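Local coordinates for nucleosome assembly protein 1, putative (Plasmodium falciparum, PDB 3FS3) that probably binds histones and acts as a histone chaperone in nucleosome assembly, as other members of the NAP family do, at residues Asn141-Asp146 / Leu160-Ala165; Thr195-Ile200 / Phe241-Val246; His127-His132 / Asp235-Phe240. All blocks are in the same frame, centred on the assembly; numbering follows the deposited sequence.

Interaction 1 of 3, residues Asn141-Asp146 / Leu160-Ala165; sequences NDIRCD and LSFYFA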
loop_
_atom_site.group_PDB
_atom_site.type_symbol
_atom_site.label_atom_id
_atom_site.label_comp_id
_atom_site.label_asym_id
_atom_site.label_seq_id
_atom_site.Cartn_x
_atom_site.Cartn_y
_atom_site.Cartn_z
ATOM N N ASN A 141 -6.487 -21.327 -19.838
ATOM C CA ASN A 141 -6.682 -20.511 -21.041
ATOM C C ASN A 141 -6.596 -19.030 -20.732
ATOM O O ASN A 141 -6.169 -18.235 -21.568
ATOM C CB ASN A 141 -8.054 -20.757 -21.682
ATOM C CG ASN A 141 -8.043 -21.883 -22.702
ATOM O OD1 ASN A 141 -6.983 -22.334 -23.143
ATOM N ND2 ASN A 141 -9.227 -22.330 -23.097
ATOM N N ASP A 142 -7.010 -18.647 -19.530
ATOM C CA ASP A 142 -6.990 -17.236 -19.204
ATOM C C ASP A 142 -7.255 -16.976 -17.732
ATOM O O ASP A 142 -7.931 -17.759 -17.058
ATOM C CB ASP A 142 -8.043 -16.529 -20.065
ATOM C CG ASP A 142 -7.926 -15.012 -20.031
ATOM O OD1 ASP A 142 -6.801 -14.486 -19.895
ATOM O OD2 ASP A 142 -8.969 -14.341 -20.168
ATOM N N ILE A 143 -6.693 -15.877 -17.245
ATOM C CA ILE A 143 -6.871 -15.436 -15.868
ATOM C C ILE A 143 -7.330 -13.993 -15.992
ATOM O O ILE A 143 -6.684 -13.189 -16.669
ATOM C CB ILE A 143 -5.559 -15.460 -15.059
ATOM C CG1 ILE A 143 -4.960 -16.864 -15.060
ATOM C CG2 ILE A 143 -5.840 -15.035 -13.615
ATOM C CD1 ILE A 143 -3.688 -16.970 -14.226
ATOM N N ARG A 144 -8.452 -13.670 -15.354
ATOM C CA ARG A 144 -9.002 -12.320 -15.413
ATOM C C ARG A 144 -9.428 -11.812 -14.043
ATOM O O ARG A 144 -9.709 -12.593 -13.135
ATOM C CB ARG A 144 -10.215 -12.280 -16.356
ATOM C CG ARG A 144 -9.896 -12.657 -17.799
ATOM C CD ARG A 144 -11.150 -12.796 -18.676
ATOM N NE ARG A 144 -11.849 -11.529 -18.897
ATOM C CZ ARG A 144 -12.791 -11.035 -18.099
ATOM N NH1 ARG A 144 -13.163 -11.700 -17.013
ATOM N NH2 ARG A 144 -13.367 -9.872 -18.387
ATOM N N CYS A 145 -9.465 -10.493 -13.905
ATOM C CA CYS A 145 -9.886 -9.859 -12.663
ATOM C C CYS A 145 -11.071 -8.947 -12.978
ATOM O O CYS A 145 -11.042 -8.185 -13.945
ATOM C CB CYS A 145 -8.752 -9.036 -12.061
ATOM S SG CYS A 145 -9.223 -8.145 -10.546
ATOM N N ASP A 146 -12.112 -9.042 -12.160
ATOM C CA ASP A 146 -13.314 -8.237 -12.334
ATOM C C ASP A 146 -13.766 -7.659 -11.002
ATOM O O ASP A 146 -13.473 -8.217 -9.941
ATOM C CB ASP A 146 -14.456 -9.093 -12.889
ATOM C CG ASP A 146 -14.320 -9.370 -14.361
ATOM O OD1 ASP A 146 -14.730 -10.471 -14.795
ATOM O OD2 ASP A 146 -13.820 -8.485 -15.090
ATOM N N LEU A 160 -11.286 -12.997 -9.002
ATOM C CA LEU A 160 -10.304 -13.568 -9.919
ATOM C C LEU A 160 -10.890 -14.795 -10.617
ATOM O O LEU A 160 -11.419 -15.689 -9.965
ATOM C CB LEU A 160 -9.048 -13.975 -9.153
ATOM C CG LEU A 160 -8.230 -12.861 -8.511
ATOM C CD1 LEU A 160 -7.091 -13.492 -7.712
ATOM C CD2 LEU A 160 -7.698 -11.906 -9.586
ATOM N N SER A 161 -10.803 -14.839 -11.942
ATOM C CA SER A 161 -11.341 -15.975 -12.688
ATOM C C SER A 161 -10.255 -16.714 -13.455
ATOM O O SER A 161 -9.430 -16.102 -14.129
ATOM C CB SER A 161 -12.427 -15.515 -13.665
ATOM O OG SER A 161 -13.531 -14.961 -12.974
ATOM N N PHE A 162 -10.268 -18.036 -13.333
ATOM C CA PHE A 162 -9.311 -18.913 -13.996
ATOM C C PHE A 162 -10.084 -19.773 -15.003
ATOM O O PHE A 162 -10.854 -20.657 -14.621
ATOM C CB PHE A 162 -8.618 -19.789 -12.950
ATOM C CG PHE A 162 -7.832 -19.004 -11.927
ATOM C CD1 PHE A 162 -6.443 -18.937 -11.994
ATOM C CD2 PHE A 162 -8.486 -18.302 -10.923
ATOM C CE1 PHE A 162 -5.718 -18.181 -11.072
ATOM C CE2 PHE A 162 -7.773 -17.543 -9.995
ATOM C CZ PHE A 162 -6.381 -17.484 -10.072
ATOM N N TYR A 163 -9.885 -19.494 -16.288
ATOM C CA TYR A 163 -10.576 -20.217 -17.345
ATOM C C TYR A 163 -9.761 -21.421 -17.795
ATOM O O TYR A 163 -8.584 -21.295 -18.136
ATOM C CB TYR A 163 -10.840 -19.278 -18.524
ATOM C CG TYR A 163 -11.751 -18.122 -18.170
ATOM C CD1 TYR A 163 -13.097 -18.118 -18.548
ATOM C CD2 TYR A 163 -11.277 -17.046 -17.419
ATOM C CE1 TYR A 163 -13.949 -17.069 -18.180
ATOM C CE2 TYR A 163 -12.114 -16.003 -17.049
ATOM C CZ TYR A 163 -13.447 -16.020 -17.428
ATOM O OH TYR A 163 -14.273 -15.001 -17.014
ATOM N N PHE A 164 -10.394 -22.587 -17.798
ATOM C CA PHE A 164 -9.708 -23.813 -18.182
ATOM C C PHE A 164 -10.326 -24.464 -19.409
ATOM O O PHE A 164 -11.548 -24.462 -19.583
ATOM C CB PHE A 164 -9.752 -24.817 -17.026
ATOM C CG PHE A 164 -8.886 -24.448 -15.861
ATOM C CD1 PHE A 164 -7.586 -24.934 -15.765
ATOM C CD2 PHE A 164 -9.376 -23.633 -14.847
ATOM C CE1 PHE A 164 -6.789 -24.623 -14.677
ATOM C CE2 PHE A 164 -8.582 -23.314 -13.752
ATOM C CZ PHE A 164 -7.285 -23.812 -13.665
ATOM N N ALA A 165 -9.477 -25.026 -20.260
ATOM C CA ALA A 165 -9.961 -25.724 -21.437
ATOM C C ALA A 165 -10.473 -27.060 -20.915
ATOM O O ALA A 165 -10.179 -27.443 -19.782
ATOM C CB ALA A 165 -8.820 -25.948 -22.425
#
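N141 and D142 both turn their backbone NH groups to the carbonyl of Y163, which makes a classic beta bulge near the start of strand 140-147. The bond from N141 N to Y163 O is short at 2.7 Å, while that from D142 N to the same oxygen is weak. Beyond the bulge the pairing is regular and antiparallel: Y163 N donates to D142 O at 2.7 Å and 169°, and the backbones of R144 and S161 exchange a pair of hydrogen bonds. Side chains then alternate between the faces. On one, F162 takes the methyl CG2 of I143 over a ring face, offset toward the rim, while CD1 of I143 lies 3.9 Å from CE1 of F162. Farther along, CB of C145 meets CD2 of L160 at 3.9 Å. This face packs on helix 260-289. On the other face the R144 chain, bent at chi3 (67°), runs past the Y163 ring, with CD 3.7 Å from CE2 of Y163, and its guanidinium stands nearly perpendicular to that ring. NH1 of R144 reaches D146 OD1 in a 3.0 Å salt bridge, close to the guanidinium plane, which helps fix how the group is turned. D142 O sits at the edge of the Y163 ring, in its plane. Outside the pair, T108 N binds OD1 of N141. Together the strands form a beta hairpin, the first two strands of the antiparallel sheet in the NAP fold.

Interaction 2 of 3, residues Thr195-Ile200 / Phe241-Val246; sequences TEATVI and FTSHKV
OG1 of T195 approaches the H244 ring obliquely, and the carbonyl oxygen of T242 lies over one face of that ring, offset toward the rim. The F241 ring is likewise met obliquely, by CG2 of T198 and CD1 of I200, the latter 4.2 Å from CD2 of F241; F162 joins this ring edge-to-face. The polar bonds are made largely by the backbone. T195 N gives a firm bond to H244 O, 2.8 Å long and 166° at the hydrogen, reaching the carbonyl from 30° outside its plane. In return H244 N lies 3.0 Å from OG1 of T195, a bent bond, and makes a weak one to T195 O. A chi1 of 57° sets that hydroxyl between the T195 backbone N and carbonyl carbon, within range of H244 N. At A197, two residues on, a side chain takes the place of a backbone partner: OG of S243 accepts from A197 N at 3.0 Å. CB of A197 packs against the F241 backbone, and a water donates to both T198 O and F241 O, at 2.8 and 2.7 Å, bridging the two backbones. Residues 241-244 lie along the edge of strand 192-197, the outermost of its sheet within this chain. Strand 174-181 pairs with its inner side, L175 touches F241, and H244 reaches I266 and I267 of helix 260-289.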
loop_
_atom_site.group_PDB
_atom_site.type_symbol
_atom_site.label_atom_id
_atom_site.label_comp_id
_atom_site.label_asym_id
_atom_site.label_seq_id
_atom_site.Cartn_x
_atom_site.Cartn_y
_atom_site.Cartn_z
ATOM N N THR A 195 -13.785 -14.547 1.845
ATOM C CA THR A 195 -13.597 -15.051 0.491
ATOM C C THR A 195 -14.539 -16.184 0.065
ATOM O O THR A 195 -14.987 -16.988 0.884
ATOM C CB THR A 195 -12.142 -15.519 0.295
ATOM O OG1 THR A 195 -11.818 -16.521 1.268
ATOM C CG2 THR A 195 -11.191 -14.349 0.456
ATOM N N GLU A 196 -14.826 -16.228 -1.235
ATOM C CA GLU A 196 -15.700 -17.237 -1.830
ATOM C C GLU A 196 -14.998 -17.903 -3.004
ATOM O O GLU A 196 -14.592 -17.234 -3.949
ATOM C CB GLU A 196 -16.985 -16.605 -2.364
ATOM C CG GLU A 196 -17.980 -16.141 -1.331
ATOM C CD GLU A 196 -19.167 -15.447 -1.977
ATOM O OE1 GLU A 196 -19.800 -16.055 -2.869
ATOM O OE2 GLU A 196 -19.467 -14.295 -1.598
ATOM N N ALA A 197 -14.876 -19.221 -2.957
ATOM C CA ALA A 197 -14.233 -19.948 -4.038
ATOM C C ALA A 197 -15.189 -20.979 -4.620
ATOM O O ALA A 197 -15.981 -21.595 -3.900
ATOM C CB ALA A 197 -12.979 -20.631 -3.536
ATOM N N THR A 198 -15.123 -21.156 -5.932
ATOM C CA THR A 198 -15.964 -22.137 -6.587
ATOM C C THR A 198 -15.497 -23.510 -6.128
ATOM O O THR A 198 -14.319 -23.710 -5.840
ATOM C CB THR A 198 -15.854 -22.028 -8.129
ATOM O OG1 THR A 198 -16.106 -23.307 -8.734
ATOM C CG2 THR A 198 -14.496 -21.541 -8.515
ATOM N N VAL A 199 -16.437 -24.438 -6.013
ATOM C CA VAL A 199 -16.125 -25.796 -5.613
ATOM C C VAL A 199 -15.679 -26.532 -6.885
ATOM O O VAL A 199 -16.393 -26.558 -7.892
ATOM C CB VAL A 199 -17.370 -26.484 -4.988
ATOM C CG1 VAL A 199 -18.577 -26.250 -5.866
ATOM C CG2 VAL A 199 -17.134 -27.982 -4.838
ATOM N N ILE A 200 -14.489 -27.113 -6.838
ATOM C CA ILE A 200 -13.942 -27.818 -7.984
ATOM C C ILE A 200 -14.587 -29.184 -8.146
ATOM O O ILE A 200 -14.603 -29.975 -7.215
ATOM C CB ILE A 200 -12.417 -28.001 -7.829
ATOM C CG1 ILE A 200 -11.753 -26.634 -7.627
ATOM C CG2 ILE A 200 -11.837 -28.717 -9.066
ATOM C CD1 ILE A 200 -10.250 -26.708 -7.379
ATOM N N PHE A 241 -8.462 -22.258 -4.024
ATOM C CA PHE A 241 -9.908 -22.187 -4.172
ATOM C C PHE A 241 -10.617 -22.759 -2.950
ATOM O O PHE A 241 -11.416 -23.687 -3.043
ATOM C CB PHE A 241 -10.311 -22.901 -5.461
ATOM C CG PHE A 241 -9.681 -22.295 -6.691
ATOM C CD1 PHE A 241 -10.218 -21.149 -7.267
ATOM C CD2 PHE A 241 -8.528 -22.850 -7.244
ATOM C CE1 PHE A 241 -9.624 -20.561 -8.371
ATOM C CE2 PHE A 241 -7.921 -22.272 -8.347
ATOM C CZ PHE A 241 -8.471 -21.121 -8.915
ATOM N N THR A 242 -10.297 -22.176 -1.798
ATOM C CA THR A 242 -10.869 -22.567 -0.518
ATOM C C THR A 242 -11.487 -21.316 0.096
ATOM O O THR A 242 -10.832 -20.277 0.191
ATOM C CB THR A 242 -9.780 -23.129 0.437
ATOM O OG1 THR A 242 -9.315 -24.395 -0.049
ATOM C CG2 THR A 242 -10.332 -23.308 1.839
ATOM N N SER A 243 -12.752 -21.414 0.498
ATOM C CA SER A 243 -13.458 -20.282 1.094
ATOM C C SER A 243 -13.056 -20.053 2.550
ATOM O O SER A 243 -12.900 -21.002 3.322
ATOM C CB SER A 243 -14.974 -20.503 1.018
ATOM O OG SER A 243 -15.411 -20.621 -0.324
ATOM N N HIS A 244 -12.890 -18.785 2.918
ATOM C CA HIS A 244 -12.516 -18.414 4.279
ATOM C C HIS A 244 -13.346 -17.214 4.725
ATOM O O HIS A 244 -13.930 -16.513 3.897
ATOM C CB HIS A 244 -11.025 -18.073 4.342
ATOM C CG HIS A 244 -10.126 -19.247 4.106
ATOM N ND1 HIS A 244 -9.065 -19.206 3.227
ATOM C CD2 HIS A 244 -10.119 -20.489 4.644
ATOM C CE1 HIS A 244 -8.445 -20.372 3.233
ATOM N NE2 HIS A 244 -9.065 -21.169 4.085
ATOM N N LYS A 245 -13.402 -16.977 6.033
ATOM C CA LYS A 245 -14.177 -15.860 6.563
ATOM C C LYS A 245 -13.338 -14.915 7.415
ATOM O O LYS A 245 -12.980 -13.823 6.972
ATOM C CB LYS A 245 -15.358 -16.387 7.383
ATOM C CG LYS A 245 -16.291 -17.287 6.587
ATOM C CD LYS A 245 -17.477 -17.754 7.415
ATOM C CE LYS A 245 -18.392 -18.654 6.595
ATOM N NZ LYS A 245 -19.582 -19.108 7.370
ATOM N N VAL A 246 -13.029 -15.336 8.636
ATOM C CA VAL A 246 -12.235 -14.520 9.548
ATOM C C VAL A 246 -11.257 -15.365 10.356
ATOM O O VAL A 246 -10.414 -14.834 11.081
ATOM C CB VAL A 246 -13.141 -13.738 10.531
ATOM C CG1 VAL A 246 -13.942 -12.687 9.779
ATOM C CG2 VAL A 246 -14.078 -14.697 11.249
HETATM O O HOH W 1 -13.534 -25.234 -3.590
#

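Interaction 3 of 3, residues His127-His132 / Asp235-Phe240; sequences HVIEDH and DSFFHF
H132 NE2 donates to the carbonyl oxygen of D235 in a bond of 2.8 Å, 155° at the hydrogen. The oxygen lies in the imidazole plane, at the ring edge, and the nitrogen meets it almost straight on, with a C=O...N angle of 166°. H132 swings its ring back over its own backbone (chi1 42°), which brings NE2 to the D235 carbonyl. CB of E130 lies over one face of this imidazole, offset toward the rim, and CG of E130 rests 3.6 Å from the same D235 O, so that carbonyl is held by a polar group and flanked by an aliphatic one. The carboxylates of E130 and D235 are not in contact.

The apolar half of the contact belongs to F237. With CG anti to the backbone N, its ring reaches V128 and I129. CG2 of V128 comes in at the ring edge, in plane, 4.0 Å from CD1 of F237, while CG1 of I129 approaches that same carbon obliquely at 4.4 Å. CB of F237 also lies 3.2 Å from V128 O. Before it in the chain, OG of S236 accepts from F238 N at 3.1 Å, forming an ST turn that leads into the 3-10 segment 237-240. D133 ties the two segments together, its carboxylate binding S236 OG, F237 N and E130 N. The contact thus joins the loop leading into helix 131-137 to an ST turn and 3-10 segment in the long connection between strand 192-197 and helix 260-289.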
loop_
_atom_site.group_PDB
_atom_site.type_symbol
_atom_site.label_atom_id
_atom_site.label_comp_id
_atom_site.label_asym_id
_atom_site.label_seq_id
_atom_site.Cartn_x
_atom_site.Cartn_y
_atom_site.Cartn_z
ATOM N N HIS A 127 5.830 -20.268 -5.358
ATOM C CA HIS A 127 5.931 -20.994 -4.093
ATOM C C HIS A 127 4.736 -21.880 -3.761
ATOM O O HIS A 127 4.872 -22.831 -2.992
ATOM C CB HIS A 127 6.179 -20.017 -2.940
ATOM C CG HIS A 127 7.511 -19.342 -3.006
ATOM N ND1 HIS A 127 7.839 -18.260 -2.218
ATOM C CD2 HIS A 127 8.596 -19.586 -3.780
ATOM C CE1 HIS A 127 9.066 -17.866 -2.504
ATOM N NE2 HIS A 127 9.547 -18.653 -3.449
ATOM N N VAL A 128 3.570 -21.580 -4.328
ATOM C CA VAL A 128 2.397 -22.399 -4.056
ATOM C C VAL A 128 2.048 -23.354 -5.199
ATOM O O VAL A 128 1.006 -24.011 -5.170
ATOM C CB VAL A 128 1.170 -21.525 -3.706
ATOM C CG1 VAL A 128 1.407 -20.830 -2.375
ATOM C CG2 VAL A 128 0.914 -20.491 -4.799
ATOM N N ILE A 129 2.933 -23.446 -6.194
ATOM C CA ILE A 129 2.710 -24.332 -7.335
ATOM C C ILE A 129 3.599 -25.550 -7.241
ATOM O O ILE A 129 4.829 -25.433 -7.266
ATOM C CB ILE A 129 3.014 -23.648 -8.686
ATOM C CG1 ILE A 129 2.104 -22.435 -8.886
ATOM C CG2 ILE A 129 2.808 -24.641 -9.833
ATOM C CD1 ILE A 129 2.395 -21.672 -10.162
ATOM N N GLU A 130 2.971 -26.721 -7.155
ATOM C CA GLU A 130 3.708 -27.973 -7.062
ATOM C C GLU A 130 3.820 -28.668 -8.417
ATOM O O GLU A 130 3.092 -28.364 -9.363
ATOM C CB GLU A 130 3.033 -28.925 -6.062
ATOM C CG GLU A 130 2.867 -28.368 -4.655
ATOM C CD GLU A 130 4.151 -27.759 -4.113
ATOM O OE1 GLU A 130 5.239 -28.329 -4.363
ATOM O OE2 GLU A 130 4.066 -26.717 -3.430
ATOM N N ASP A 131 4.736 -29.620 -8.490
ATOM C CA ASP A 131 4.968 -30.373 -9.704
ATOM C C ASP A 131 3.684 -31.033 -10.222
ATOM O O ASP A 131 3.437 -31.056 -11.428
ATOM C CB ASP A 131 6.058 -31.413 -9.433
ATOM C CG ASP A 131 7.286 -30.795 -8.769
ATOM O OD1 ASP A 131 7.147 -30.247 -7.652
ATOM O OD2 ASP A 131 8.385 -30.851 -9.363
ATOM N N HIS A 132 2.860 -31.557 -9.317
ATOM C CA HIS A 132 1.616 -32.190 -9.742
ATOM C C HIS A 132 0.594 -31.159 -10.208
ATOM O O HIS A 132 -0.321 -31.483 -10.948
ATOM C CB HIS A 132 1.020 -33.059 -8.623
ATOM C CG HIS A 132 1.085 -32.441 -7.259
ATOM N ND1 HIS A 132 2.245 -32.395 -6.517
ATOM C CD2 HIS A 132 0.122 -31.888 -6.485
ATOM C CE1 HIS A 132 1.993 -31.847 -5.342
ATOM N NE2 HIS A 132 0.712 -31.530 -5.296
ATOM N N ASP A 235 -0.132 -30.643 -0.244
ATOM C CA ASP A 235 -0.024 -29.272 -0.716
ATOM C C ASP A 235 -0.292 -29.150 -2.210
ATOM O O ASP A 235 0.124 -29.992 -3.006
ATOM C CB ASP A 235 1.362 -28.724 -0.393
ATOM C CG ASP A 235 1.599 -28.596 1.096
ATOM O OD1 ASP A 235 0.793 -27.913 1.761
ATOM O OD2 ASP A 235 2.587 -29.176 1.598
ATOM N N SER A 236 -0.993 -28.088 -2.586
ATOM C CA SER A 236 -1.320 -27.858 -3.982
ATOM C C SER A 236 -1.801 -26.442 -4.211
ATOM O O SER A 236 -2.431 -25.831 -3.341
ATOM C CB SER A 236 -2.410 -28.822 -4.435
ATOM O OG SER A 236 -2.967 -28.397 -5.668
ATOM N N PHE A 237 -1.508 -25.922 -5.395
ATOM C CA PHE A 237 -1.931 -24.585 -5.739
ATOM C C PHE A 237 -3.448 -24.461 -5.626
ATOM O O PHE A 237 -3.977 -23.422 -5.244
ATOM C CB PHE A 237 -1.533 -24.255 -7.178
ATOM C CG PHE A 237 -2.230 -23.051 -7.720
ATOM C CD1 PHE A 237 -1.904 -21.779 -7.259
ATOM C CD2 PHE A 237 -3.248 -23.183 -8.656
ATOM C CE1 PHE A 237 -2.582 -20.656 -7.724
ATOM C CE2 PHE A 237 -3.929 -22.066 -9.125
ATOM C CZ PHE A 237 -3.597 -20.802 -8.659
ATOM N N PHE A 238 -4.147 -25.535 -5.962
ATOM C CA PHE A 238 -5.597 -25.512 -5.956
ATOM C C PHE A 238 -6.269 -25.361 -4.596
ATOM O O PHE A 238 -7.496 -25.272 -4.501
ATOM C CB PHE A 238 -6.091 -26.723 -6.748
ATOM C CG PHE A 238 -5.752 -26.634 -8.215
ATOM C CD1 PHE A 238 -6.611 -25.990 -9.103
ATOM C CD2 PHE A 238 -4.530 -27.112 -8.693
ATOM C CE1 PHE A 238 -6.257 -25.818 -10.450
ATOM C CE2 PHE A 238 -4.162 -26.948 -10.031
ATOM C CZ PHE A 238 -5.029 -26.297 -10.916
ATOM N N HIS A 239 -5.457 -25.291 -3.546
ATOM C CA HIS A 239 -5.978 -25.075 -2.205
ATOM C C HIS A 239 -6.385 -23.607 -2.154
ATOM O O HIS A 239 -7.045 -23.164 -1.220
ATOM C CB HIS A 239 -4.905 -25.367 -1.156
ATOM C CG HIS A 239 -4.867 -26.798 -0.723
ATOM N ND1 HIS A 239 -3.697 -27.518 -0.624
ATOM C CD2 HIS A 239 -5.861 -27.641 -0.355
ATOM C CE1 HIS A 239 -3.972 -28.745 -0.216
ATOM N NE2 HIS A 239 -5.277 -28.845 -0.046
ATOM N N PHE A 240 -5.970 -22.865 -3.179
ATOM C CA PHE A 240 -6.288 -21.450 -3.318
ATOM C C PHE A 240 -7.805 -21.292 -3.404
ATOM O O PHE A 240 -8.373 -20.313 -2.928
ATOM C CB PHE A 240 -5.648 -20.905 -4.603
ATOM C CG PHE A 240 -5.992 -19.467 -4.905
ATOM C CD1 PHE A 240 -5.300 -18.425 -4.297
ATOM C CD2 PHE A 240 -7.002 -19.158 -5.816
ATOM C CE1 PHE A 240 -5.603 -17.090 -4.589
ATOM C CE2 PHE A 240 -7.315 -17.822 -6.117
ATOM C CZ PHE A 240 -6.611 -16.786 -5.500
#

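Interaction 1 is the buried contact of the three, a bulged strand pair at one edge of the sheet, buried under helix 260-289; interactions 2 and 3 are only partly buried and involve two consecutive segments of one long connection, 235-240 and 241-246. Phenylalanines join all three: F162 of interaction 1 touches F241 of interaction 2 and both F237 and F240 of interaction 3, while F164 and I200 each meet F238. Chemistry changes with place. Paired backbone bonds dominate 141-146 with 160-165, a serine hydroxyl and a water supplement the backbone at the sheet edge in 195-200 with 241-246, and a single imidazole-to-carbonyl bond beside apolar packing joins 127-132 to 235-240. In sequence, interaction 1 is nested within interaction 3.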